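Local coordinates for putative poly(3-hydroxybutyrate) depolymerase LpqC (Bordetella parapertussis 12822, PDB 3D0K), which is probably an alpha/beta-hydrolase esterase that may cleave poly(3-hydroxybutyrate) or related esters, although its natural substrate is not established, at residues G146-G151 with I269-Q274; Q152-L157 with V169-P174; I210-Q215 with W261-V266; D214-T219 with P235-R240. All blocks are in the same frame, centred on the assembly; numbering follows the deposited sequence.

Contact 1 (G146-G151 with I269-Q274); sequences GHSAGG and IGHDGQ. With SO4 (sulfate ion), chain G.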
loop_
_atom_site.group_PDB
_atom_site.type_symbol
_atom_site.label_atom_id
_atom_site.label_comp_id
_atom_site.label_asym_id
_atom_site.label_seq_id
_atom_site.Cartn_x
_atom_site.Cartn_y
_atom_site.Cartn_z
ATOM N N GLY A 146 -0.343 3.035 1.541
ATOM C CA GLY A 146 1.073 2.897 1.345
ATOM C C GLY A 146 1.585 4.286 0.964
ATOM O O GLY A 146 0.870 5.009 0.264
ATOM N N HIS A 147 2.763 4.661 1.445
ATOM C CA HIS A 147 3.370 5.925 1.029
ATOM C C HIS A 147 4.694 5.673 0.306
ATOM O O HIS A 147 5.514 4.843 0.756
ATOM C CB HIS A 147 3.589 6.819 2.269
ATOM C CG HIS A 147 4.249 8.151 1.957
ATOM N ND1 HIS A 147 3.580 9.226 1.395
ATOM C CD2 HIS A 147 5.507 8.574 2.171
ATOM C CE1 HIS A 147 4.417 10.258 1.266
ATOM N NE2 HIS A 147 5.605 9.859 1.684
ATOM N N SER A 148 4.960 6.458 -0.754
ATOM C CA SER A 148 6.246 6.389 -1.437
ATOM C C SER A 148 6.505 4.999 -2.002
ATOM O O SER A 148 5.668 4.532 -2.782
ATOM C CB SER A 148 7.409 6.917 -0.595
ATOM O OG SER A 148 8.344 7.576 -1.492
ATOM N N ALA A 149 7.612 4.323 -1.646
ATOM C CA ALA A 149 7.809 2.923 -2.108
ATOM C C ALA A 149 6.623 2.036 -1.750
ATOM O O ALA A 149 6.310 1.076 -2.468
ATOM C CB ALA A 149 9.121 2.279 -1.548
ATOM N N GLY A 150 5.978 2.345 -0.624
ATOM C CA GLY A 150 4.852 1.548 -0.190
ATOM C C GLY A 150 3.611 1.939 -1.023
ATOM O O GLY A 150 2.724 1.154 -1.160
ATOM N N GLY A 151 3.551 3.157 -1.588
ATOM C CA GLY A 151 2.441 3.495 -2.510
ATOM C C GLY A 151 2.738 2.809 -3.881
ATOM O O GLY A 151 1.799 2.421 -4.605
ATOM N N ILE A 269 1.097 19.879 1.232
ATOM C CA ILE A 269 1.821 18.782 1.834
ATOM C C ILE A 269 2.753 18.240 0.770
ATOM O O ILE A 269 2.363 18.153 -0.385
ATOM C CB ILE A 269 0.866 17.673 2.340
ATOM C CG1 ILE A 269 -0.101 18.207 3.428
ATOM C CG2 ILE A 269 1.628 16.481 2.941
ATOM C CD1 ILE A 269 0.634 18.948 4.610
ATOM N N GLY A 270 3.969 17.863 1.161
ATOM C CA GLY A 270 4.932 17.332 0.193
ATOM C C GLY A 270 5.170 15.850 0.431
ATOM O O GLY A 270 4.230 15.091 0.630
ATOM N N HIS A 271 6.443 15.443 0.419
ATOM C CA HIS A 271 6.810 14.059 0.575
ATOM C C HIS A 271 7.022 13.714 2.053
ATOM O O HIS A 271 8.158 13.619 2.534
ATOM C CB HIS A 271 8.066 13.769 -0.264
ATOM C CG HIS A 271 8.278 12.316 -0.523
ATOM N ND1 HIS A 271 7.426 11.571 -1.316
ATOM C CD2 HIS A 271 9.210 11.451 -0.053
ATOM C CE1 HIS A 271 7.835 10.319 -1.339
ATOM N NE2 HIS A 271 8.908 10.214 -0.574
ATOM N N ASP A 272 5.911 13.533 2.774
ATOM C CA ASP A 272 5.897 13.486 4.221
ATOM C C ASP A 272 4.889 12.368 4.594
ATOM O O ASP A 272 3.680 12.584 4.640
ATOM C CB ASP A 272 5.474 14.869 4.742
ATOM C CG ASP A 272 5.495 15.004 6.280
ATOM O OD1 ASP A 272 5.460 16.193 6.711
ATOM O OD2 ASP A 272 5.535 14.005 7.056
ATOM N N GLY A 273 5.415 11.172 4.793
ATOM C CA GLY A 273 4.587 9.984 5.088
ATOM C C GLY A 273 3.730 10.153 6.331
ATOM O O GLY A 273 2.591 9.665 6.361
ATOM N N GLN A 274 4.244 10.825 7.358
ATOM C CA GLN A 274 3.425 11.081 8.557
ATOM C C GLN A 274 2.233 12.001 8.246
ATOM O O GLN A 274 1.120 11.711 8.658
ATOM C CB GLN A 274 4.270 11.748 9.642
ATOM C CG GLN A 274 3.444 11.957 10.905
ATOM C CD GLN A 274 4.265 12.215 12.123
ATOM O OE1 GLN A 274 3.785 12.021 13.250
ATOM N NE2 GLN A 274 5.505 12.657 11.929
HETATM S S SO4 G . 9.391 7.924 2.740
HETATM O O1 SO4 G . 8.435 9.003 2.581
HETATM O O2 SO4 G . 10.050 7.677 1.471
HETATM O O3 SO4 G . 10.375 8.271 3.753
HETATM O O4 SO4 G . 8.663 6.735 3.197
#
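Ser148, at the tip of a probable nucleophile elbow (Gly-X-Ser-X-Gly), meets His271, carried by the loop that leads into helix 273-286. Ser148 OG lies 2.8 Å from His271 NE2 and near the plane of the imidazole, at its edge, although the hydroxyl sits so close to the ring in the model that its exact place is doubtful. With phi 60° and psi -123°, Ser148 takes the strained backbone turn that marks such elbows. The glycines suit the tight return from strand to helix: Gly146 CA lies only 3.5 Å from Gly150 O, and neither residue has a CB to interfere.

Behind the serine, His147 sends its ring toward the other segment, CG trans to the backbone N (chi1 179°). Gly273 CA rests over the ring centre in a CH-pi contact, 3.5 Å from the centroid, an approach open to a residue without a side chain. His147 NE2 in turn stands 3.8 Å above the plane of the His271 ring, toward its rim, and the two imidazoles meet obliquely.

A sulfate, probably from the crystallisation liquor, lies beside both rings. Its O1 lies at the edge of the His147 ring, 3.0 Å from CD2, while O2 receives a weak bond from His271 NE2. Tyr70 OH also binds this ion. On the far side of its ring His271 ND1 is hydrogen-bonded to Asp216 OD2, which helps fix the ring's rotation. The arrangement is consistent with the Ser-His-Asp catalytic triad of the alpha/beta hydrolases.

Contact 2 (Q152-L157 with V169-P174); sequences QFVHRL and VTAANP. With SO4 (sulfate ion), chain E.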
loop_
_atom_site.group_PDB
_atom_site.type_symbol
_atom_site.label_atom_id
_atom_site.label_comp_id
_atom_site.label_asym_id
_atom_site.label_seq_id
_atom_site.Cartn_x
_atom_site.Cartn_y
_atom_site.Cartn_z
ATOM N N GLN A 152 4.021 2.647 -4.234
ATOM C CA GLN A 152 4.361 1.743 -5.387
ATOM C C GLN A 152 3.845 0.305 -5.109
ATOM O O GLN A 152 3.171 -0.286 -5.943
ATOM C CB GLN A 152 5.832 1.705 -5.643
ATOM C CG GLN A 152 6.425 3.042 -6.047
ATOM C CD GLN A 152 7.870 2.891 -6.452
ATOM O OE1 GLN A 152 8.225 1.898 -7.045
ATOM N NE2 GLN A 152 8.703 3.905 -6.165
ATOM N N PHE A 153 4.156 -0.224 -3.925
ATOM C CA PHE A 153 3.712 -1.567 -3.515
ATOM C C PHE A 153 2.192 -1.721 -3.602
ATOM O O PHE A 153 1.701 -2.700 -4.165
ATOM C CB PHE A 153 4.221 -1.772 -2.078
ATOM C CG PHE A 153 3.945 -3.129 -1.462
ATOM C CD1 PHE A 153 2.710 -3.397 -0.840
ATOM C CD2 PHE A 153 4.961 -4.090 -1.397
ATOM C CE1 PHE A 153 2.480 -4.613 -0.234
ATOM C CE2 PHE A 153 4.726 -5.324 -0.736
ATOM C CZ PHE A 153 3.502 -5.555 -0.152
ATOM N N VAL A 154 1.456 -0.760 -3.037
ATOM C CA VAL A 154 0.007 -0.864 -2.974
ATOM C C VAL A 154 -0.666 -0.889 -4.360
ATOM O O VAL A 154 -1.548 -1.731 -4.603
ATOM C CB VAL A 154 -0.566 0.231 -2.036
ATOM C CG1 VAL A 154 -2.095 0.457 -2.233
ATOM C CG2 VAL A 154 -0.193 -0.080 -0.589
ATOM N N HIS A 155 -0.259 0.014 -5.272
ATOM C CA HIS A 155 -0.935 0.028 -6.601
ATOM C C HIS A 155 -0.564 -1.183 -7.449
ATOM O O HIS A 155 -1.379 -1.656 -8.236
ATOM C CB HIS A 155 -0.792 1.362 -7.376
ATOM C CG HIS A 155 0.538 1.574 -8.034
ATOM N ND1 HIS A 155 0.759 1.298 -9.371
ATOM C CD2 HIS A 155 1.676 2.151 -7.576
ATOM C CE1 HIS A 155 2.006 1.643 -9.690
ATOM N NE2 HIS A 155 2.592 2.122 -8.608
ATOM N N ARG A 156 0.622 -1.726 -7.204
ATOM C CA ARG A 156 1.081 -2.926 -7.933
ATOM C C ARG A 156 0.410 -4.160 -7.308
ATOM O O ARG A 156 0.151 -5.116 -8.005
ATOM C CB ARG A 156 2.587 -3.062 -7.877
ATOM C CG ARG A 156 3.246 -1.948 -8.717
ATOM C CD ARG A 156 4.749 -2.052 -8.795
ATOM N NE ARG A 156 5.175 -0.869 -9.579
ATOM C CZ ARG A 156 6.229 -0.097 -9.337
ATOM N NH1 ARG A 156 7.075 -0.375 -8.351
ATOM N NH2 ARG A 156 6.465 0.966 -10.116
ATOM N N LEU A 157 0.138 -4.104 -6.008
ATOM C CA LEU A 157 -0.650 -5.127 -5.339
ATOM C C LEU A 157 -2.051 -5.170 -5.991
ATOM O O LEU A 157 -2.573 -6.245 -6.368
ATOM C CB LEU A 157 -0.717 -4.811 -3.835
ATOM C CG LEU A 157 -1.525 -5.769 -2.936
ATOM C CD1 LEU A 157 -1.063 -5.679 -1.496
ATOM C CD2 LEU A 157 -3.085 -5.609 -3.005
ATOM N N VAL A 169 -8.536 1.482 -0.476
ATOM C CA VAL A 169 -7.128 1.416 -0.824
ATOM C C VAL A 169 -6.690 2.817 -1.293
ATOM O O VAL A 169 -7.347 3.453 -2.123
ATOM C CB VAL A 169 -6.819 0.398 -1.965
ATOM C CG1 VAL A 169 -5.291 0.413 -2.315
ATOM C CG2 VAL A 169 -7.296 -1.045 -1.550
ATOM N N THR A 170 -5.605 3.276 -0.705
ATOM C CA THR A 170 -4.983 4.553 -1.038
ATOM C C THR A 170 -3.476 4.396 -1.265
ATOM O O THR A 170 -2.750 3.880 -0.405
ATOM C CB THR A 170 -5.216 5.543 0.074
ATOM O OG1 THR A 170 -6.610 5.812 0.162
ATOM C CG2 THR A 170 -4.438 6.868 -0.209
ATOM N N ALA A 171 -2.997 4.898 -2.418
ATOM C CA ALA A 171 -1.583 4.917 -2.667
ATOM C C ALA A 171 -1.149 6.377 -2.630
ATOM O O ALA A 171 -1.686 7.209 -3.353
ATOM C CB ALA A 171 -1.255 4.293 -4.039
ATOM N N ALA A 172 -0.230 6.700 -1.735
ATOM C CA ALA A 172 0.078 8.076 -1.480
ATOM C C ALA A 172 1.499 8.419 -1.990
ATOM O O ALA A 172 2.463 7.739 -1.624
ATOM C CB ALA A 172 -0.049 8.352 0.035
ATOM N N ASN A 173 1.650 9.475 -2.778
ATOM C CA ASN A 173 3.006 9.858 -3.298
ATOM C C ASN A 173 3.890 8.693 -3.789
ATOM O O ASN A 173 5.054 8.634 -3.418
ATOM C CB ASN A 173 3.838 10.699 -2.262
ATOM C CG ASN A 173 3.159 12.017 -1.888
ATOM O OD1 ASN A 173 2.373 12.554 -2.675
ATOM N ND2 ASN A 173 3.394 12.501 -0.637
ATOM N N PRO A 174 3.360 7.741 -4.592
ATOM C CA PRO A 174 4.318 6.785 -5.174
ATOM C C PRO A 174 5.404 7.505 -5.990
ATOM O O PRO A 174 5.075 8.473 -6.696
ATOM C CB PRO A 174 3.446 5.941 -6.144
ATOM C CG PRO A 174 2.037 6.045 -5.549
ATOM C CD PRO A 174 1.966 7.475 -5.039
HETATM S S SO4 E . 9.815 6.433 -3.901
HETATM O O1 SO4 E . 8.489 5.844 -4.092
HETATM O O2 SO4 E . 10.717 5.741 -4.835
HETATM O O3 SO4 E . 9.911 7.838 -4.174
HETATM O O4 SO4 E . 10.399 6.105 -2.617
#
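Gln152 and Pro174 meet in a beta-alpha-beta unit, where the first turns of helix 149-160 pack against strand 168-172 and the loop after it. From CB, the Gln152 chain places CG beside the backbone N (chi1 -63°). CG brushes the proline ring, 4.2 Å from Pro174 CB, and the same ring carbon lies 3.9 Å from Gln152 N. Beyond CG the chain is extended, so the amide reaches past the proline. There its two ends are used differently: NE2 donates to O1 of a sulfate at 2.8 Å, and OE1 accepts Arg156 NH1 at 2.9 Å, in the carbonyl plane and on a lone pair. Glutamine suits this place because one group donates and accepts, and both bonds fix how the amide is turned. Arg237 binds the same sulfate, which probably came from the crystallisation liquor.

Farther along the helix the contact is mainly apolar. The helix and strand axes approach to 7.5 Å, a spacing that small Ala171 and beta-branched Val154 suit. Val154 points its CG1 into the strand, 4.3 Å from Ala171 CB and near Thr170 O; its very short approach to Val169 CG1 is doubtful. The next residue, His155, brings CD2 to 4.4 Å from Pro174 CG.

Contact 3 (I210-Q215 with W261-V266); sequences ILAGDQ and WQLQVV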
loop_
_atom_site.group_PDB
_atom_site.type_symbol
_atom_site.label_atom_id
_atom_site.label_comp_id
_atom_site.label_asym_id
_atom_site.label_seq_id
_atom_site.Cartn_x
_atom_site.Cartn_y
_atom_site.Cartn_z
ATOM N N ILE A 210 -5.663 7.802 -5.363
ATOM C CA ILE A 210 -4.303 8.208 -5.536
ATOM C C ILE A 210 -4.174 9.480 -4.759
ATOM O O ILE A 210 -4.831 10.482 -5.101
ATOM C CB ILE A 210 -3.980 8.451 -6.998
ATOM C CG1 ILE A 210 -4.231 7.144 -7.798
ATOM C CG2 ILE A 210 -2.567 9.051 -7.128
ATOM C CD1 ILE A 210 -4.510 7.499 -9.341
ATOM N N LEU A 211 -3.379 9.451 -3.675
ATOM C CA LEU A 211 -3.298 10.625 -2.794
ATOM C C LEU A 211 -1.966 11.325 -3.063
ATOM O O LEU A 211 -0.885 10.730 -2.843
ATOM C CB LEU A 211 -3.393 10.240 -1.339
ATOM C CG LEU A 211 -3.654 11.263 -0.246
ATOM C CD1 LEU A 211 -5.024 12.002 -0.403
ATOM C CD2 LEU A 211 -3.633 10.579 1.160
ATOM N N ALA A 212 -2.053 12.553 -3.549
ATOM C CA ALA A 212 -0.859 13.252 -4.071
ATOM C C ALA A 212 -0.664 14.619 -3.394
ATOM O O ALA A 212 -1.518 15.494 -3.513
ATOM C CB ALA A 212 -0.944 13.378 -5.612
ATOM N N GLY A 213 0.463 14.810 -2.700
ATOM C CA GLY A 213 0.775 16.114 -2.107
ATOM C C GLY A 213 1.216 17.041 -3.206
ATOM O O GLY A 213 2.063 16.675 -4.046
ATOM N N ASP A 214 0.645 18.246 -3.253
ATOM C CA ASP A 214 0.986 19.174 -4.336
ATOM C C ASP A 214 2.304 19.920 -4.153
ATOM O O ASP A 214 2.729 20.685 -5.026
ATOM C CB ASP A 214 -0.188 20.103 -4.693
ATOM C CG ASP A 214 -0.450 21.201 -3.656
ATOM O OD1 ASP A 214 0.354 21.397 -2.703
ATOM O OD2 ASP A 214 -1.493 21.889 -3.825
ATOM N N GLN A 215 2.938 19.693 -3.008
ATOM C CA GLN A 215 4.283 20.133 -2.738
ATOM C C GLN A 215 5.305 18.968 -2.882
ATOM O O GLN A 215 6.477 19.141 -2.559
ATOM C CB GLN A 215 4.377 20.761 -1.328
ATOM C CG GLN A 215 3.509 22.028 -1.120
ATOM C CD GLN A 215 3.745 23.080 -2.196
ATOM O OE1 GLN A 215 2.849 23.365 -2.985
ATOM N NE2 GLN A 215 4.970 23.628 -2.260
ATOM N N TRP A 261 -11.075 4.989 -10.156
ATOM C CA TRP A 261 -9.995 5.705 -9.427
ATOM C C TRP A 261 -10.386 7.132 -9.110
ATOM O O TRP A 261 -11.177 7.733 -9.821
ATOM C CB TRP A 261 -8.679 5.717 -10.190
ATOM C CG TRP A 261 -8.121 4.407 -10.593
ATOM C CD1 TRP A 261 -8.577 3.110 -10.262
ATOM C CD2 TRP A 261 -6.952 4.228 -11.381
ATOM N NE1 TRP A 261 -7.741 2.180 -10.840
ATOM C CE2 TRP A 261 -6.732 2.832 -11.509
ATOM C CE3 TRP A 261 -6.045 5.133 -11.988
ATOM C CZ2 TRP A 261 -5.672 2.300 -12.263
ATOM C CZ3 TRP A 261 -4.955 4.607 -12.712
ATOM C CH2 TRP A 261 -4.789 3.206 -12.862
ATOM N N GLN A 262 -9.842 7.663 -8.007
ATOM C CA GLN A 262 -10.000 9.053 -7.671
ATOM C C GLN A 262 -8.617 9.602 -7.401
ATOM O O GLN A 262 -7.830 8.984 -6.667
ATOM C CB GLN A 262 -10.860 9.202 -6.408
ATOM C CG GLN A 262 -12.120 8.307 -6.418
ATOM C CD GLN A 262 -13.402 9.025 -6.858
ATOM O OE1 GLN A 262 -14.427 8.961 -6.152
ATOM N NE2 GLN A 262 -13.359 9.726 -7.999
ATOM N N LEU A 263 -8.336 10.754 -7.986
ATOM C CA LEU A 263 -7.137 11.524 -7.709
ATOM C C LEU A 263 -7.430 12.580 -6.637
ATOM O O LEU A 263 -8.244 13.492 -6.843
ATOM C CB LEU A 263 -6.604 12.177 -8.997
ATOM C CG LEU A 263 -5.351 13.062 -8.783
ATOM C CD1 LEU A 263 -4.122 12.214 -8.352
ATOM C CD2 LEU A 263 -4.965 13.918 -10.015
ATOM N N GLN A 264 -6.790 12.471 -5.488
ATOM C CA GLN A 264 -7.063 13.432 -4.418
ATOM C C GLN A 264 -5.807 14.235 -4.141
ATOM O O GLN A 264 -4.837 13.702 -3.628
ATOM C CB GLN A 264 -7.540 12.675 -3.149
ATOM C CG GLN A 264 -7.670 13.601 -1.940
ATOM C CD GLN A 264 -8.791 14.603 -2.106
ATOM O OE1 GLN A 264 -8.566 15.826 -2.259
ATOM N NE2 GLN A 264 -10.016 14.103 -2.064
ATOM N N VAL A 265 -5.776 15.509 -4.544
ATOM C CA VAL A 265 -4.611 16.322 -4.299
ATOM C C VAL A 265 -4.664 16.831 -2.871
ATOM O O VAL A 265 -5.705 17.301 -2.420
ATOM C CB VAL A 265 -4.585 17.510 -5.270
ATOM C CG1 VAL A 265 -3.356 18.396 -5.013
ATOM C CG2 VAL A 265 -4.602 16.956 -6.723
ATOM N N VAL A 266 -3.553 16.756 -2.162
ATOM C CA VAL A 266 -3.438 17.357 -0.830
ATOM C C VAL A 266 -2.705 18.728 -0.896
ATOM O O VAL A 266 -1.501 18.787 -1.135
ATOM C CB VAL A 266 -2.752 16.394 0.162
ATOM C CG1 VAL A 266 -2.840 16.934 1.588
ATOM C CG2 VAL A 266 -3.392 15.020 0.124
#
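Ile210, Ala212 and Leu263 form the apolar centre of a parallel strand pair at the edge of the alpha/beta-hydrolase sheet, strand 209-213 against the outermost strand 262-266. Leu263 swings CD1 across to Ile210 CG2, 3.7 Å away, and on toward Ala212 CB, whose small size suits a position facing Ala241 of helix 237-255. At the start of the pair Ile210 CD1 reaches Trp261 CE3, at 3.9 Å; the indole also stacks with Tyr244 and bonds through NE1 to Leu203 O.

The opposite face of the sheet is turned toward helix 273-286. Here Leu211, its CG trans to the backbone N (chi1 -166°), brings CD1 between two neighbours. It lies alongside Gln264 CG, both side chains pointing the same way, and packs tightly against Val266 CG2 at 3.5 Å. Gln264 offers its aliphatic part here, a sensible choice at an edge strand that is partly open to solvent.

Between the faces runs a ladder of nearly straight backbone bonds. Ile210 and Ala212 each donate and accept: Ile210 N to Gln262 O at 2.8 Å, Gln264 N to Ile210 O, Ala212 N to Gln264 O and Val266 N to Ala212 O. At the polar end Asp214 N closes the ladder on Val266 O at 3.1 Å. The carboxylate of Asp214 turns to the loop that follows strand 262-266, OD1 accepting Gly268 N, while its CB rests on Val265 CG1 at 3.6 Å.

Contact 4 (D214-T219 with P235-R240); sequences DQDIAT and PHRYAR. With SO4 (sulfate ion), chain E.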
loop_
_atom_site.group_PDB
_atom_site.type_symbol
_atom_site.label_atom_id
_atom_site.label_comp_id
_atom_site.label_asym_id
_atom_site.label_seq_id
_atom_site.Cartn_x
_atom_site.Cartn_y
_atom_site.Cartn_z
ATOM N N ASP A 214 0.645 18.246 -3.253
ATOM C CA ASP A 214 0.986 19.174 -4.336
ATOM C C ASP A 214 2.304 19.920 -4.153
ATOM O O ASP A 214 2.729 20.685 -5.026
ATOM C CB ASP A 214 -0.188 20.103 -4.693
ATOM C CG ASP A 214 -0.450 21.201 -3.656
ATOM O OD1 ASP A 214 0.354 21.397 -2.703
ATOM O OD2 ASP A 214 -1.493 21.889 -3.825
ATOM N N GLN A 215 2.938 19.693 -3.008
ATOM C CA GLN A 215 4.283 20.133 -2.738
ATOM C C GLN A 215 5.305 18.968 -2.882
ATOM O O GLN A 215 6.477 19.141 -2.559
ATOM C CB GLN A 215 4.377 20.761 -1.328
ATOM C CG GLN A 215 3.509 22.028 -1.120
ATOM C CD GLN A 215 3.745 23.080 -2.196
ATOM O OE1 GLN A 215 2.849 23.365 -2.985
ATOM N NE2 GLN A 215 4.970 23.628 -2.260
ATOM N N ASP A 216 4.885 17.798 -3.390
ATOM C CA ASP A 216 5.864 16.722 -3.638
ATOM C C ASP A 216 6.443 16.967 -5.024
ATOM O O ASP A 216 6.129 16.268 -6.015
ATOM C CB ASP A 216 5.217 15.319 -3.488
ATOM C CG ASP A 216 6.243 14.202 -3.277
ATOM O OD1 ASP A 216 7.442 14.354 -3.599
ATOM O OD2 ASP A 216 5.850 13.130 -2.782
ATOM N N ILE A 217 7.268 18.020 -5.085
ATOM C CA ILE A 217 7.693 18.583 -6.362
ATOM C C ILE A 217 9.198 18.811 -6.404
ATOM O O ILE A 217 9.689 19.408 -7.346
ATOM C CB ILE A 217 6.931 19.925 -6.726
ATOM C CG1 ILE A 217 7.147 21.006 -5.632
ATOM C CG2 ILE A 217 5.422 19.640 -7.025
ATOM C CD1 ILE A 217 6.855 22.438 -6.078
ATOM N N ALA A 218 9.921 18.304 -5.412
ATOM C CA ALA A 218 11.385 18.351 -5.436
ATOM C C ALA A 218 11.911 17.368 -6.503
ATOM O O ALA A 218 11.348 16.266 -6.682
ATOM C CB ALA A 218 11.943 18.019 -4.045
ATOM N N THR A 219 12.978 17.751 -7.196
ATOM C CA THR A 219 13.368 17.097 -8.483
ATOM C C THR A 219 14.742 16.381 -8.519
ATOM O O THR A 219 15.619 16.627 -7.661
ATOM C CB THR A 219 13.318 18.102 -9.653
ATOM O OG1 THR A 219 14.230 19.180 -9.396
ATOM C CG2 THR A 219 11.880 18.668 -9.852
ATOM N N PRO A 235 8.464 15.093 -14.035
ATOM C CA PRO A 235 9.690 15.515 -13.316
ATOM C C PRO A 235 9.716 15.237 -11.808
ATOM O O PRO A 235 10.797 15.296 -11.198
ATOM C CB PRO A 235 9.760 17.030 -13.586
ATOM C CG PRO A 235 8.320 17.422 -13.881
ATOM C CD PRO A 235 7.625 16.222 -14.464
ATOM N N HIS A 236 8.556 14.938 -11.210
ATOM C CA HIS A 236 8.410 14.826 -9.767
ATOM C C HIS A 236 7.185 13.972 -9.468
ATOM O O HIS A 236 6.410 13.663 -10.377
ATOM C CB HIS A 236 8.353 16.206 -9.051
ATOM C CG HIS A 236 7.398 17.191 -9.674
ATOM N ND1 HIS A 236 6.049 16.936 -9.809
ATOM C CD2 HIS A 236 7.605 18.418 -10.220
ATOM C CE1 HIS A 236 5.467 17.957 -10.419
ATOM N NE2 HIS A 236 6.390 18.865 -10.691
ATOM N N ARG A 237 6.982 13.607 -8.195
ATOM C CA ARG A 237 5.979 12.600 -7.897
ATOM C C ARG A 237 4.595 13.159 -8.167
ATOM O O ARG A 237 3.701 12.419 -8.551
ATOM C CB ARG A 237 6.078 12.137 -6.439
ATOM C CG ARG A 237 7.470 11.517 -6.090
ATOM C CD ARG A 237 7.454 10.917 -4.711
ATOM N NE ARG A 237 8.740 10.292 -4.369
ATOM C CZ ARG A 237 9.833 10.953 -3.973
ATOM N NH1 ARG A 237 10.929 10.258 -3.664
ATOM N NH2 ARG A 237 9.818 12.283 -3.846
ATOM N N TYR A 238 4.403 14.449 -7.920
ATOM C CA TYR A 238 3.074 15.039 -8.077
ATOM C C TYR A 238 2.665 14.949 -9.576
ATOM O O TYR A 238 1.534 14.515 -9.898
ATOM C CB TYR A 238 3.095 16.486 -7.562
ATOM C CG TYR A 238 1.788 17.255 -7.737
ATOM C CD1 TYR A 238 0.565 16.715 -7.300
ATOM C CD2 TYR A 238 1.799 18.554 -8.269
ATOM C CE1 TYR A 238 -0.616 17.416 -7.440
ATOM C CE2 TYR A 238 0.606 19.283 -8.422
ATOM C CZ TYR A 238 -0.593 18.706 -7.997
ATOM O OH TYR A 238 -1.771 19.430 -8.154
ATOM N N ALA A 239 3.571 15.329 -10.497
ATOM C CA ALA A 239 3.290 15.138 -11.945
ATOM C C ALA A 239 2.995 13.676 -12.282
ATOM O O ALA A 239 2.109 13.398 -13.089
ATOM C CB ALA A 239 4.431 15.626 -12.816
ATOM N N ARG A 240 3.764 12.753 -11.696
ATOM C CA ARG A 240 3.588 11.355 -12.026
ATOM C C ARG A 240 2.235 10.833 -11.592
ATOM O O ARG A 240 1.648 9.957 -12.276
ATOM C CB ARG A 240 4.703 10.500 -11.424
ATOM C CG ARG A 240 6.022 10.909 -11.972
ATOM C CD ARG A 240 7.209 10.074 -11.463
ATOM N NE ARG A 240 8.435 10.658 -12.011
ATOM C CZ ARG A 240 9.672 10.365 -11.608
ATOM N NH1 ARG A 240 9.871 9.492 -10.635
ATOM N NH2 ARG A 240 10.720 10.972 -12.150
HETATM S S SO4 E . 9.815 6.433 -3.901
HETATM O O1 SO4 E . 8.489 5.844 -4.092
HETATM O O2 SO4 E . 10.717 5.741 -4.835
HETATM O O3 SO4 E . 9.911 7.838 -4.174
HETATM O O4 SO4 E . 10.399 6.105 -2.617
HETATM O O HOH W 1 8.967 14.564 -6.237
#
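Asp216 and Arg237 are brought together by contrasting torsions: the aspartate CG stands trans to its backbone N (chi1 -161°), whereas Arg237 keeps CG beside the backbone N (chi1 -60°) and then runs extended to NE. The arginine thereby crosses the carboxylate at a slant, the two planes 39° apart, and its NH2 forms a salt bridge with Asp216 OD1 at 3.2 Å, entering on the syn lone pair and close to the guanidinium plane. The other edge of the guanidinium grips a sulfate, NE and NH1 both donating to O3 at 2.7 Å. Asp216 OD2 is bound by His271 ND1, so Arg237 probably acts as a second-shell partner that helps position the presumed triad aspartate.

Tyr238 N donates to Asp216 O at 3.1 Å, and a water accepts from Arg237 N at 2.9 Å and lies within bonding distance of Asp216 OD1 and Ala218 O. First-turn N-H groups are thus satisfied from outside the helix.

Carbon-to-ring contacts flank the polar core. Ile217 CG2 sits over the His236 ring, 3.8 Å from its centroid, with Pro235 CG against the opposite face. Asp214 CA lies over the centre of the Tyr238 ring, 3.7 Å from the centroid, a CH-pi contact that lays the loop backbone on the ring. The loop after strand 209-213 docks on the start of helix 237-255, whose Tyr238 also touches Val265 of strand 262-266.

Contacts 1 and 4 lie at the C-terminal ends of the parallel strands, where alpha/beta hydrolases carry their active sites, while contacts 2 and 3 extend back along the sheet. Contact 1 closes the longest loop, and contacts 2, 3 and 4 all lie nested within it; contact 2 closes before contacts 3 and 4 open from a shared start. Centres of contacts 1 and 2 are about 10 Å apart, those of contacts 2 and 4 about 16 Å. Contacts 1 and 2 share helix 149-160, and strands 142-147, 168-172, 209-213 and 262-266 lie side by side in one sheet. Residues distant in sequence, on segments 146-151, 214-219 and 269-274, thereby converge into a probable triad.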